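Local coordinates for protein xylose isomerase-like TIM barrel (Anabaena variabilis ATCC 29413, PDB 2QW5) that binds a zinc ion and D-xylose in a beta/alpha-barrel and probably acts as an isomerase or epimerase of sugars or sugar phosphates, at residues Phe16-Asn21 with Phe300-Glu305; Ile37-Arg42 with Asn313-Ala318; Glu281-Asn284 with Ala288-Asn291. All coordinates share one frame; numbering follows the deposited sequence.

Overall arrangement
Strands 11-14 and 278-280 are the first and last of the eight-stranded parallel barrel and adjoin in the sheet; all three interactions lie beside this closure. Interaction 1 is buried and joins the loop after strand 11-14 to the loop between helix 287-290 and helix 314-332 by apolar contacts, a selenomethionine and an isoleucine each meeting a phenylalanine ring. Interaction 2 pairs helix 27-42 with helix 314-332 on the partly exposed outer layer, where a lysine chain lies on a tyrosine. Interaction 3 is buried too but reaches the zinc and sugar site, where a phenylalanine ring packed on another touches D-xylose. Asn-284 links interactions 1 and 3, while Ile-317 of interaction 2 touches Ile-282 of interaction 3.

Interaction 1. Residues Phe16-Asn21 with Phe300-Glu305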
ATOM      1  N   PHE A  16     -20.698  17.669   0.805  1.00 17.51           N
ATOM      2  CA  PHE A  16     -19.848  16.696   0.051  1.00 16.19           C
ATOM      3  C   PHE A  16     -19.979  16.773  -1.493  1.00 16.41           C
ATOM      4  O   PHE A  16     -19.229  16.103  -2.213  1.00 16.62           O
ATOM      5  CB  PHE A  16     -20.112  15.271   0.518  1.00 12.84           C
ATOM      6  CG  PHE A  16     -19.665  14.988   1.929  1.00 17.41           C
ATOM      7  CD1 PHE A  16     -18.537  15.600   2.493  1.00 18.12           C
ATOM      8  CD2 PHE A  16     -20.322  14.024   2.674  1.00 21.74           C
ATOM      9  CE1 PHE A  16     -18.079  15.253   3.744  1.00 17.58           C
ATOM     10  CE2 PHE A  16     -19.871  13.711   3.956  1.00 15.56           C
ATOM     11  CZ  PHE A  16     -18.739  14.313   4.477  1.00 18.20           C
HETATM   12  N   MSE A  17     -20.971  17.525  -1.998  1.00 17.40           N
HETATM   13  CA  MSE A  17     -21.076  17.854  -3.411  1.00 17.91           C
HETATM   14  C   MSE A  17     -19.865  18.739  -3.794  1.00 18.35           C
HETATM   15  O   MSE A  17     -19.480  18.768  -4.965  1.00 18.83           O
HETATM   16  CB  MSE A  17     -22.361  18.620  -3.695  1.00 17.37           C
HETATM   17  CG  MSE A  17     -22.608  19.027  -5.188  1.00 19.82           C
HETATM   18 SE   MSE A  17     -22.714  17.467  -6.293  0.75 11.37          SE
HETATM   19  CE  MSE A  17     -24.560  17.157  -6.118  1.00 14.89           C
ATOM     20  N   PHE A  18     -19.297  19.470  -2.818  1.00 20.06           N
ATOM     21  CA  PHE A  18     -18.212  20.431  -3.054  1.00 19.34           C
ATOM     22  C   PHE A  18     -16.905  20.224  -2.304  1.00 21.95           C
ATOM     23  O   PHE A  18     -15.831  20.523  -2.846  1.00 20.33           O
ATOM     24  CB  PHE A  18     -18.704  21.850  -2.663  1.00 22.67           C
ATOM     25  CG  PHE A  18     -20.056  22.193  -3.184  1.00 21.43           C
ATOM     26  CD1 PHE A  18     -20.259  22.413  -4.530  1.00 22.87           C
ATOM     27  CD2 PHE A  18     -21.141  22.315  -2.332  1.00 16.86           C
ATOM     28  CE1 PHE A  18     -21.533  22.725  -5.028  1.00 22.49           C
ATOM     29  CE2 PHE A  18     -22.413  22.619  -2.817  1.00 19.32           C
ATOM     30  CZ  PHE A  18     -22.608  22.842  -4.173  1.00 26.52           C
ATOM     31  N   THR A  19     -16.973  19.746  -1.055  1.00 19.60           N
ATOM     32  CA  THR A  19     -15.808  19.778  -0.190  1.00 19.62           C
ATOM     33  C   THR A  19     -15.927  18.932   1.053  1.00 19.10           C
ATOM     34  O   THR A  19     -17.006  18.474   1.365  1.00 21.03           O
ATOM     35  CB  THR A  19     -15.594  21.245   0.269  1.00 18.98           C
ATOM     36  OG1 THR A  19     -14.315  21.401   0.875  1.00 25.65           O
ATOM     37  CG2 THR A  19     -16.713  21.718   1.225  1.00 20.80           C
ATOM     38  N   THR A  20     -14.797  18.686   1.712  1.00 18.76           N
ATOM     39  CA  THR A  20     -14.766  18.051   3.056  1.00 19.73           C
ATOM     40  C   THR A  20     -14.323  19.081   4.147  1.00 19.41           C
ATOM     41  O   THR A  20     -14.227  18.738   5.351  1.00 18.68           O
ATOM     42  CB  THR A  20     -13.853  16.805   3.119  1.00 16.67           C
ATOM     43  OG1 THR A  20     -12.496  17.195   2.943  1.00 23.37           O
ATOM     44  CG2 THR A  20     -14.229  15.802   2.086  1.00 16.11           C
ATOM     45  N   ASN A  21     -14.066  20.333   3.738  1.00 19.28           N
ATOM     46  CA  ASN A  21     -13.542  21.385   4.626  1.00 22.02           C
ATOM     47  C   ASN A  21     -14.204  22.736   4.336  1.00 24.05           C
ATOM     48  O   ASN A  21     -14.005  23.330   3.265  1.00 24.44           O
ATOM     49  CB  ASN A  21     -12.018  21.505   4.472  1.00 22.69           C
ATOM     50  CG  ASN A  21     -11.365  22.283   5.605  1.00 20.58           C
ATOM     51  OD1 ASN A  21     -11.899  23.279   6.117  1.00 23.01           O
ATOM     52  ND2 ASN A  21     -10.199  21.824   6.016  1.00 22.18           N
ATOM     53  N   PHE A 300     -19.287  15.809 -11.285  1.00 20.65           N
ATOM     54  CA  PHE A 300     -20.370  16.773 -11.551  1.00 20.02           C
ATOM     55  C   PHE A 300     -19.647  18.102 -11.331  1.00 20.30           C
ATOM     56  O   PHE A 300     -19.470  18.564 -10.188  1.00 22.18           O
ATOM     57  CB  PHE A 300     -21.562  16.614 -10.611  1.00 17.98           C
ATOM     58  CG  PHE A 300     -21.998  15.198 -10.422  1.00 15.14           C
ATOM     59  CD1 PHE A 300     -22.293  14.401 -11.521  1.00 18.77           C
ATOM     60  CD2 PHE A 300     -22.171  14.670  -9.140  1.00 20.36           C
ATOM     61  CE1 PHE A 300     -22.743  13.102 -11.375  1.00 17.80           C
ATOM     62  CE2 PHE A 300     -22.629  13.359  -8.978  1.00 22.99           C
ATOM     63  CZ  PHE A 300     -22.892  12.564 -10.103  1.00 21.82           C
ATOM     64  N   TRP A 301     -19.182  18.691 -12.435  1.00 21.18           N
ATOM     65  CA  TRP A 301     -18.326  19.865 -12.366  1.00 20.37           C
ATOM     66  C   TRP A 301     -18.971  21.020 -11.625  1.00 22.72           C
ATOM     67  O   TRP A 301     -20.159  21.274 -11.770  1.00 21.72           O
ATOM     68  CB  TRP A 301     -17.806  20.301 -13.730  1.00 21.72           C
ATOM     69  CG  TRP A 301     -18.827  20.622 -14.725  1.00 21.08           C
ATOM     70  CD1 TRP A 301     -19.408  19.763 -15.576  1.00 22.47           C
ATOM     71  CD2 TRP A 301     -19.339  21.928 -15.051  1.00 27.82           C
ATOM     72  NE1 TRP A 301     -20.297  20.421 -16.377  1.00 21.03           N
ATOM     73  CE2 TRP A 301     -20.255  21.755 -16.099  1.00 24.82           C
ATOM     74  CE3 TRP A 301     -19.128  23.212 -14.539  1.00 27.18           C
ATOM     75  CZ2 TRP A 301     -20.979  22.811 -16.663  1.00 29.31           C
ATOM     76  CZ3 TRP A 301     -19.851  24.285 -15.100  1.00 25.45           C
ATOM     77  CH2 TRP A 301     -20.772  24.064 -16.152  1.00 28.67           C
ATOM     78  N   ILE A 302     -18.165  21.690 -10.821  1.00 24.08           N
ATOM     79  CA  ILE A 302     -18.636  22.746  -9.942  1.00 22.95           C
ATOM     80  C   ILE A 302     -18.504  24.088 -10.676  1.00 25.69           C
ATOM     81  O   ILE A 302     -17.383  24.503 -10.944  1.00 25.98           O
ATOM     82  CB  ILE A 302     -17.882  22.745  -8.627  1.00 20.92           C
ATOM     83  CG1 ILE A 302     -18.054  21.393  -7.918  1.00 15.47           C
ATOM     84  CG2 ILE A 302     -18.432  23.861  -7.712  1.00 23.06           C
ATOM     85  CD1 ILE A 302     -16.955  21.104  -6.840  1.00 18.69           C
ATOM     86  N   PRO A 303     -19.641  24.756 -10.999  1.00 28.82           N
ATOM     87  CA  PRO A 303     -19.562  26.044 -11.697  1.00 33.20           C
ATOM     88  C   PRO A 303     -18.708  27.076 -10.957  1.00 36.43           C
ATOM     89  O   PRO A 303     -18.851  27.231  -9.742  1.00 37.17           O
ATOM     90  CB  PRO A 303     -21.026  26.483 -11.776  1.00 33.65           C
ATOM     91  CG  PRO A 303     -21.771  25.217 -11.823  1.00 31.52           C
ATOM     92  CD  PRO A 303     -21.057  24.405 -10.767  1.00 28.90           C
ATOM     93  N   ASP A 304     -17.785  27.677 -11.715  1.00 41.79           N
ATOM     94  CA  ASP A 304     -16.767  28.666 -11.276  1.00 44.16           C
ATOM     95  C   ASP A 304     -15.452  28.024 -10.826  1.00 47.24           C
ATOM     96  O   ASP A 304     -14.386  28.572 -11.141  1.00 50.75           O
ATOM     97  CB  ASP A 304     -17.297  29.752 -10.313  1.00 45.95           C
ATOM     98  CG  ASP A 304     -18.292  30.692 -11.003  1.00 50.32           C
ATOM     99  OD1 ASP A 304     -17.894  31.326 -12.008  1.00 55.22           O
ATOM    100  OD2 ASP A 304     -19.457  30.795 -10.551  1.00 59.83           O
ATOM    101  N   GLU A 305     -15.503  26.876 -10.146  1.00 46.66           N
ATOM    102  CA  GLU A 305     -14.273  26.183  -9.780  1.00 46.00           C
ATOM    103  C   GLU A 305     -13.731  25.439 -10.982  1.00 45.58           C
ATOM    104  O   GLU A 305     -12.589  25.692 -11.414  1.00 46.37           O
ATOM    105  CB  GLU A 305     -14.474  25.210  -8.625  1.00 47.08           C
ATOM    106  CG  GLU A 305     -13.181  24.436  -8.258  1.00 47.29           C
ATOM    107  CD  GLU A 305     -13.381  23.434  -7.161  1.00 48.40           C
ATOM    108  OE1 GLU A 305     -14.449  23.465  -6.509  1.00 60.20           O
ATOM    109  OE2 GLU A 305     -12.453  22.623  -6.951  1.00 58.87           O
TER
HETATM  110  O   HOH W   1     -15.424  22.448  -4.334  1.00 41.38           O
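Ile-302 lies against Phe-18 and the carbonyl of Met-17, and its branches can be traced outward one by one. CB is directed at the 16-21 loop but leaves the contacts to the atoms beyond it. The CG2 branch meets the Phe-18 ring at its edge, near the ring plane, 3.9 Å from CD1. On the other branch, Ile-302 CG1 stands 4.2 Å from the same Phe-18 CD1. With chi1 at -59°, CG1 is beside the backbone N, and the chain extends from there until CD1 comes 3.9 Å from Met-17 O. That terminal methyl also lies 4.0 Å from Phe-18 CA, so it rests on the backbone while CG2 holds the ring edge. Cut back to an alanine, Ile-302 would lose both branches, which would probably open a gap at the Phe-18 ring edge and leave Met-17 O without its methyl neighbour.

The second apolar contact is a Met-aromatic one, made by Met-17, present as selenomethionine. Its CG is anti to the backbone N (chi1 -179°), and bends at chi2 and chi3 bring the selenium to Phe-300, with SE 4.0 Å from CD2. The approach is oblique: SE is 5.3 Å from the Phe-300 ring centroid and 74° off the normal. Within the loop, Met-17 CG also lies over one face of Phe-18, offset toward the rim. Polar linkage is indirect, through a water that donates to Phe-18 O (2.5 Å) and to Glu-305 OE1 (2.6 Å).

Helix 27-42 flanks one part of the contact, Phe-18 touching Leu-40 and stacking with His-36, which Ile-302 also touches. Helix 314-332 borders the other, with Met-17 against Ala-314 and Ile-317, and Phe-300 also against Ile-317; the two loops thus rest against the first and last helices of the barrel.

Interaction 2. Residues Ile37-Arg42 with Asn313-Ala318; sequences IKKLQR and NAYDIA
Lys-39 and Tyr-315 make a CH-pi contact in which the aliphatic part of the lysine lies over one ring face. Lys-39 CG is 3.6 Å from the Tyr-315 ring centroid and only 4° off the normal, hence almost exactly above its centre. It gets there because CG is anti to the backbone N (chi1 -170°), while Lys-39 CB sits nearer the hydroxyl end, 3.9 Å from Tyr-315 CZ.

Apolar contacts continue on the buried side through Leu-40 CD2, which touches Ala-318 CB at 3.5 Å. The same methyl approaches Tyr-315 CD1 obliquely at 4.2 Å.

The side-chain hydrogen bonds within 313-318 cap the start of helix 314-332. Asn-313 and Asp-316 form a capping box: Asp-316 N donates to Asn-313 OD1 (2.8 Å), and Asn-313 N donates to Asp-316 OD2 (2.9 Å). Tyr-315 OH is hydrogen-bonded to His-36 ND1, just before the first segment, which ties the tyrosine to helix 27-42.

The local axes run 10.5 Å apart with 35° between their directions, a roughly parallel pairing. Such neighbouring helices, here the first and last of the chain, form the outer layer of a TIM barrel.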
ATOM      1  N   ILE A  37     -25.045  28.014  -1.326  1.00 25.83           N
ATOM      2  CA  ILE A  37     -26.276  27.943  -0.513  1.00 25.58           C
ATOM      3  C   ILE A  37     -27.429  28.699  -1.177  1.00 25.69           C
ATOM      4  O   ILE A  37     -28.528  28.173  -1.248  1.00 24.35           O
ATOM      5  CB  ILE A  37     -26.071  28.474   0.922  1.00 26.21           C
ATOM      6  CG1 ILE A  37     -25.208  27.514   1.748  1.00 27.82           C
ATOM      7  CG2 ILE A  37     -27.430  28.671   1.646  1.00 22.01           C
ATOM      8  CD1 ILE A  37     -24.820  28.025   3.110  1.00 21.37           C
ATOM      9  N   LYS A  38     -27.166  29.911  -1.677  1.00 22.55           N
ATOM     10  CA  LYS A  38     -28.215  30.701  -2.335  1.00 23.54           C
ATOM     11  C   LYS A  38     -28.747  30.058  -3.613  1.00 24.39           C
ATOM     12  O   LYS A  38     -29.965  30.098  -3.876  1.00 24.14           O
ATOM     13  CB  LYS A  38     -27.749  32.139  -2.594  1.00 23.30           C
ATOM     14  CG  LYS A  38     -27.657  32.937  -1.309  1.00 31.54           C
ATOM     15  CD  LYS A  38     -27.307  34.388  -1.508  1.00 27.03           C
ATOM     16  CE  LYS A  38     -27.501  35.120  -0.174  1.00 32.85           C
ATOM     17  NZ  LYS A  38     -27.188  36.586  -0.187  1.00 35.84           N
ATOM     18  N   LYS A  39     -27.854  29.440  -4.385  1.00 25.51           N
ATOM     19  CA  LYS A  39     -28.243  28.730  -5.599  1.00 23.03           C
ATOM     20  C   LYS A  39     -29.089  27.535  -5.221  1.00 21.66           C
ATOM     21  O   LYS A  39     -30.141  27.292  -5.797  1.00 22.66           O
ATOM     22  CB  LYS A  39     -27.003  28.269  -6.370  1.00 24.19           C
ATOM     23  CG  LYS A  39     -27.302  27.710  -7.808  1.00 33.17           C
ATOM     24  CD  LYS A  39     -27.766  28.800  -8.806  1.00 39.62           C
ATOM     25  CE  LYS A  39     -27.506  28.482 -10.315  1.00 43.47           C
ATOM     26  NZ  LYS A  39     -28.263  27.335 -10.928  1.00 43.32           N
ATOM     27  N   LEU A  40     -28.625  26.793  -4.219  1.00 21.19           N
ATOM     28  CA  LEU A  40     -29.314  25.582  -3.796  1.00 20.44           C
ATOM     29  C   LEU A  40     -30.692  25.871  -3.227  1.00 21.42           C
ATOM     30  O   LEU A  40     -31.630  25.139  -3.502  1.00 20.29           O
ATOM     31  CB  LEU A  40     -28.428  24.787  -2.815  1.00 17.90           C
ATOM     32  CG  LEU A  40     -27.188  24.170  -3.514  1.00 20.27           C
ATOM     33  CD1 LEU A  40     -26.120  23.747  -2.542  1.00 18.25           C
ATOM     34  CD2 LEU A  40     -27.560  22.993  -4.399  1.00 17.60           C
ATOM     35  N   GLN A  41     -30.803  26.954  -2.452  1.00 23.90           N
ATOM     36  CA  GLN A  41     -32.100  27.403  -1.901  1.00 26.98           C
ATOM     37  C   GLN A  41     -33.148  27.604  -2.975  1.00 26.79           C
ATOM     38  O   GLN A  41     -34.314  27.314  -2.718  1.00 27.00           O
ATOM     39  CB  GLN A  41     -31.973  28.717  -1.142  1.00 26.58           C
ATOM     40  CG  GLN A  41     -31.435  28.613   0.219  1.00 32.85           C
ATOM     41  CD  GLN A  41     -31.565  29.943   0.941  1.00 34.42           C
ATOM     42  OE1 GLN A  41     -31.053  30.986   0.479  1.00 43.02           O
ATOM     43  NE2 GLN A  41     -32.284  29.929   2.039  1.00 29.22           N
ATOM     44  N   ARG A  42     -32.735  28.100  -4.153  1.00 27.69           N
ATOM     45  CA  ARG A  42     -33.673  28.298  -5.270  0.50 28.77           C
ATOM     46  C   ARG A  42     -34.299  26.978  -5.734  1.00 28.21           C
ATOM     47  O   ARG A  42     -35.438  26.976  -6.178  1.00 29.45           O
ATOM     48  CB  ARG A  42     -33.046  29.077  -6.442  0.50 29.20           C
ATOM     49  CG  ARG A  42     -32.679  30.512  -6.090  0.50 31.17           C
ATOM     50  CD  ARG A  42     -32.453  31.362  -7.335  0.50 32.31           C
ATOM     51  NE  ARG A  42     -32.118  32.756  -7.021  0.50 37.63           N
ATOM     52  CZ  ARG A  42     -32.978  33.719  -6.655  0.50 37.55           C
ATOM     53  NH1 ARG A  42     -34.290  33.481  -6.488  0.50 36.31           N
ATOM     54  NH2 ARG A  42     -32.514  34.947  -6.417  0.50 30.23           N
ATOM     55  N   ASN A 313     -23.542  19.280 -14.345  1.00 24.64           N
ATOM     56  CA  ASN A 313     -22.808  20.040 -13.339  1.00 21.92           C
ATOM     57  C   ASN A 313     -23.383  19.736 -11.952  1.00 19.96           C
ATOM     58  O   ASN A 313     -24.409  19.057 -11.833  1.00 18.23           O
ATOM     59  CB  ASN A 313     -22.690  21.542 -13.687  1.00 19.18           C
ATOM     60  CG  ASN A 313     -23.954  22.362 -13.485  1.00 24.21           C
ATOM     61  OD1 ASN A 313     -24.787  22.109 -12.626  1.00 26.38           O
ATOM     62  ND2 ASN A 313     -24.053  23.420 -14.273  1.00 26.22           N
ATOM     63  N   ALA A 314     -22.704  20.244 -10.933  1.00 21.02           N
ATOM     64  CA  ALA A 314     -23.091  20.040  -9.531  1.00 17.35           C
ATOM     65  C   ALA A 314     -24.529  20.474  -9.218  1.00 17.74           C
ATOM     66  O   ALA A 314     -25.251  19.795  -8.496  1.00 17.83           O
ATOM     67  CB  ALA A 314     -22.083  20.774  -8.597  1.00 14.37           C
ATOM     68  N   TYR A 315     -24.960  21.594  -9.812  1.00 18.87           N
ATOM     69  CA  TYR A 315     -26.299  22.132  -9.595  1.00 19.94           C
ATOM     70  C   TYR A 315     -27.380  21.362 -10.315  1.00 20.96           C
ATOM     71  O   TYR A 315     -28.472  21.193  -9.780  1.00 20.88           O
ATOM     72  CB  TYR A 315     -26.347  23.625  -9.966  1.00 20.97           C
ATOM     73  CG  TYR A 315     -25.448  24.499  -9.131  1.00 18.02           C
ATOM     74  CD1 TYR A 315     -25.348  24.332  -7.748  1.00 23.76           C
ATOM     75  CD2 TYR A 315     -24.791  25.581  -9.697  1.00 29.11           C
ATOM     76  CE1 TYR A 315     -24.546  25.128  -6.979  1.00 22.58           C
ATOM     77  CE2 TYR A 315     -23.973  26.416  -8.925  1.00 28.14           C
ATOM     78  CZ  TYR A 315     -23.870  26.187  -7.565  1.00 28.93           C
ATOM     79  OH  TYR A 315     -23.096  26.982  -6.780  1.00 23.96           O
ATOM     80  N   ASP A 316     -27.070  20.885 -11.521  1.00 23.04           N
ATOM     81  CA  ASP A 316     -27.964  20.007 -12.271  1.00 22.83           C
ATOM     82  C   ASP A 316     -28.319  18.781 -11.420  1.00 22.00           C
ATOM     83  O   ASP A 316     -29.488  18.463 -11.256  1.00 22.04           O
ATOM     84  CB  ASP A 316     -27.328  19.532 -13.593  1.00 22.88           C
ATOM     85  CG  ASP A 316     -26.971  20.687 -14.530  1.00 28.89           C
ATOM     86  OD1 ASP A 316     -27.667  21.729 -14.539  1.00 35.22           O
ATOM     87  OD2 ASP A 316     -25.975  20.546 -15.265  1.00 31.30           O
ATOM     88  N   ILE A 317     -27.299  18.120 -10.879  1.00 20.30           N
ATOM     89  CA  ILE A 317     -27.511  16.920 -10.057  1.00 20.53           C
ATOM     90  C   ILE A 317     -28.307  17.251  -8.775  1.00 21.29           C
ATOM     91  O   ILE A 317     -29.236  16.513  -8.429  1.00 22.24           O
ATOM     92  CB  ILE A 317     -26.176  16.194  -9.771  1.00 21.27           C
ATOM     93  CG1 ILE A 317     -25.544  15.691 -11.089  1.00 23.83           C
ATOM     94  CG2 ILE A 317     -26.337  14.999  -8.804  1.00 19.32           C
ATOM     95  CD1 ILE A 317     -26.408  14.748 -11.929  1.00 21.54           C
ATOM     96  N   ALA A 318     -27.948  18.356  -8.114  1.00 20.64           N
ATOM     97  CA  ALA A 318     -28.633  18.815  -6.877  1.00 21.52           C
ATOM     98  C   ALA A 318     -30.128  19.058  -7.105  1.00 22.47           C
ATOM     99  O   ALA A 318     -30.978  18.640  -6.309  1.00 21.30           O
ATOM    100  CB  ALA A 318     -27.964  20.091  -6.328  1.00 20.19           C
TER

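Interaction 3. Residues Glu281-Asn284 with Ala288-Asn291; sequences EIFN and AFTN. With ZN (zinc ion), chain D; XLS (D-xylose), chain C.
Asn-284 ND2 is gripped by two backbone carbonyls, Phe-300 O and Met-17 O, while the residue's own O faces the edge of the Phe-289 ring, 3.7 Å from CD2. The CB of Asn-284 is directed away from 288-291, and the two hydrogen bonds hold its amide against the 16-21 and 300-305 loops.

One residue earlier, Phe-283 forms a T-shaped (edge-to-face) pair with Phe-289. Their centroids are 4.8 Å apart and the planes stand at 76°. Phe-283 supplies the edge: its CD2 lies 3.4 Å above the Phe-289 plane, over the ring centre. The far end of the same ring lines the sugar pocket, Phe-283 CZ reaching C1 of D-xylose at 3.5 Å.

Glu-281, with an extended side chain, binds zinc through OE1 at 2.1 Å. A water 2.0 Å from the zinc donates a short hydrogen bond to O1 of the sugar, linking metal and ligand. Glu-183, Asp-216 and Gln-247 complete the zinc site.

Phe-16, from the loop after strand 11-14, stacks with Phe-283 and meets Phe-289 edge-to-face. The segments themselves run from the end of strand 278-280 into the short helix 287-290, and Ile-282 packs on helix 314-332.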
ATOM      1  N   GLU A 281     -27.519  13.255   0.315  1.00 20.80           N
ATOM      2  CA  GLU A 281     -26.073  13.132   0.496  1.00 20.65           C
ATOM      3  C   GLU A 281     -25.394  12.539  -0.748  1.00 21.06           C
ATOM      4  O   GLU A 281     -25.368  11.332  -0.944  1.00 21.62           O
ATOM      5  CB  GLU A 281     -25.735  12.326   1.723  1.00 24.13           C
ATOM      6  CG  GLU A 281     -24.254  12.540   2.109  1.00 26.99           C
ATOM      7  CD  GLU A 281     -23.854  11.748   3.296  1.00 32.97           C
ATOM      8  OE1 GLU A 281     -24.168  10.533   3.263  1.00 30.78           O
ATOM      9  OE2 GLU A 281     -23.215  12.314   4.213  1.00 36.71           O
ATOM     10  N   ILE A 282     -24.857  13.425  -1.581  1.00 20.12           N
ATOM     11  CA  ILE A 282     -24.194  13.072  -2.809  1.00 20.79           C
ATOM     12  C   ILE A 282     -22.689  13.422  -2.632  1.00 21.51           C
ATOM     13  O   ILE A 282     -22.329  14.573  -2.297  1.00 18.68           O
ATOM     14  CB  ILE A 282     -24.830  13.847  -4.018  1.00 20.90           C
ATOM     15  CG1 ILE A 282     -26.296  13.377  -4.225  1.00 20.98           C
ATOM     16  CG2 ILE A 282     -23.999  13.641  -5.313  1.00 14.16           C
ATOM     17  CD1 ILE A 282     -27.032  14.125  -5.343  1.00 19.57           C
ATOM     18  N   PHE A 283     -21.846  12.423  -2.884  1.00 17.46           N
ATOM     19  CA  PHE A 283     -20.397  12.522  -2.789  1.00 14.43           C
ATOM     20  C   PHE A 283     -19.896  12.830  -4.191  1.00 17.66           C
ATOM     21  O   PHE A 283     -19.856  11.969  -5.047  1.00 19.43           O
ATOM     22  CB  PHE A 283     -19.792  11.216  -2.270  1.00 16.26           C
ATOM     23  CG  PHE A 283     -20.023  11.005  -0.815  1.00 16.05           C
ATOM     24  CD1 PHE A 283     -21.267  10.622  -0.356  1.00 20.09           C
ATOM     25  CD2 PHE A 283     -19.012  11.216   0.103  1.00 20.22           C
ATOM     26  CE1 PHE A 283     -21.504  10.416   1.015  1.00 14.63           C
ATOM     27  CE2 PHE A 283     -19.250  10.983   1.491  1.00 18.18           C
ATOM     28  CZ  PHE A 283     -20.506  10.602   1.910  1.00 21.26           C
ATOM     29  N   ASN A 284     -19.552  14.080  -4.459  1.00 17.84           N
ATOM     30  CA  ASN A 284     -19.047  14.419  -5.797  1.00 17.04           C
ATOM     31  C   ASN A 284     -17.646  13.793  -6.012  1.00 17.35           C
ATOM     32  O   ASN A 284     -16.948  13.469  -5.052  1.00 17.06           O
ATOM     33  CB  ASN A 284     -19.081  15.937  -5.974  1.00 14.99           C
ATOM     34  CG  ASN A 284     -18.960  16.366  -7.409  1.00 15.61           C
ATOM     35  OD1 ASN A 284     -19.001  15.527  -8.309  1.00 14.68           O
ATOM     36  ND2 ASN A 284     -18.818  17.696  -7.645  1.00 19.99           N
ATOM     37  N   ALA A 288     -11.004  14.536  -2.479  1.00 18.84           N
ATOM     38  CA  ALA A 288     -11.175  13.855  -1.198  1.00 18.41           C
ATOM     39  C   ALA A 288     -11.838  12.469  -1.285  1.00 20.22           C
ATOM     40  O   ALA A 288     -11.585  11.647  -0.410  1.00 22.81           O
ATOM     41  CB  ALA A 288     -11.902  14.755  -0.191  1.00 15.60           C
ATOM     42  N   PHE A 289     -12.626  12.198  -2.351  1.00 17.59           N
ATOM     43  CA  PHE A 289     -13.389  10.971  -2.470  1.00 18.83           C
ATOM     44  C   PHE A 289     -13.034  10.034  -3.602  1.00 17.74           C
ATOM     45  O   PHE A 289     -13.434   8.888  -3.531  1.00 16.82           O
ATOM     46  CB  PHE A 289     -14.894  11.288  -2.541  1.00 18.02           C
ATOM     47  CG  PHE A 289     -15.410  12.012  -1.318  1.00 21.37           C
ATOM     48  CD1 PHE A 289     -15.220  11.466  -0.055  1.00 21.33           C
ATOM     49  CD2 PHE A 289     -16.082  13.217  -1.429  1.00 20.73           C
ATOM     50  CE1 PHE A 289     -15.661  12.129   1.085  1.00 28.74           C
ATOM     51  CE2 PHE A 289     -16.525  13.887  -0.290  1.00 21.61           C
ATOM     52  CZ  PHE A 289     -16.322  13.337   0.958  1.00 22.03           C
ATOM     53  N   THR A 290     -12.320  10.494  -4.633  1.00 18.24           N
ATOM     54  CA  THR A 290     -12.048   9.633  -5.807  1.00 17.86           C
ATOM     55  C   THR A 290     -11.368   8.317  -5.448  1.00 19.36           C
ATOM     56  O   THR A 290     -11.815   7.233  -5.868  1.00 18.51           O
ATOM     57  CB  THR A 290     -11.314  10.415  -6.914  1.00 21.12           C
ATOM     58  OG1 THR A 290     -10.238  11.157  -6.328  1.00 24.16           O
ATOM     59  CG2 THR A 290     -12.268  11.358  -7.574  1.00 13.77           C
ATOM     60  N   ASN A 291     -10.362   8.395  -4.588  1.00 17.88           N
ATOM     61  CA  ASN A 291      -9.681   7.185  -4.132  1.00 16.41           C
ATOM     62  C   ASN A 291     -10.430   6.403  -3.044  1.00 16.36           C
ATOM     63  O   ASN A 291     -10.567   5.208  -3.180  1.00 17.47           O
ATOM     64  CB  ASN A 291      -8.255   7.504  -3.661  1.00 19.07           C
ATOM     65  CG  ASN A 291      -7.353   6.266  -3.598  1.00 23.09           C
ATOM     66  OD1 ASN A 291      -6.888   5.894  -2.537  1.00 33.47           O
ATOM     67  ND2 ASN A 291      -7.133   5.631  -4.710  1.00 15.79           N
TER
HETATM   68 ZN    ZN D 400     -24.093   9.231   4.919  0.50 24.74          ZN
HETATM   69  C1  XLS C 401     -19.277   8.723   4.577  1.00 51.13           C
HETATM   70  C2  XLS C 401     -18.897   9.286   5.941  1.00 50.44           C
HETATM   71  C3  XLS C 401     -17.495   9.992   5.975  1.00 49.90           C
HETATM   72  C4  XLS C 401     -17.435  11.225   6.855  1.00 43.51           C
HETATM   73  O1  XLS C 401     -20.009   7.513   4.350  1.00 37.62           O
HETATM   74  O2  XLS C 401     -19.943  10.089   6.488  1.00 48.01           O
HETATM   75  O3  XLS C 401     -16.904  10.412   4.744  1.00 53.13           O
HETATM   76  O4  XLS C 401     -17.954  10.895   8.111  1.00 39.24           O
HETATM   77  O   HOH W   2     -22.290   8.615   4.222  1.00 27.65           O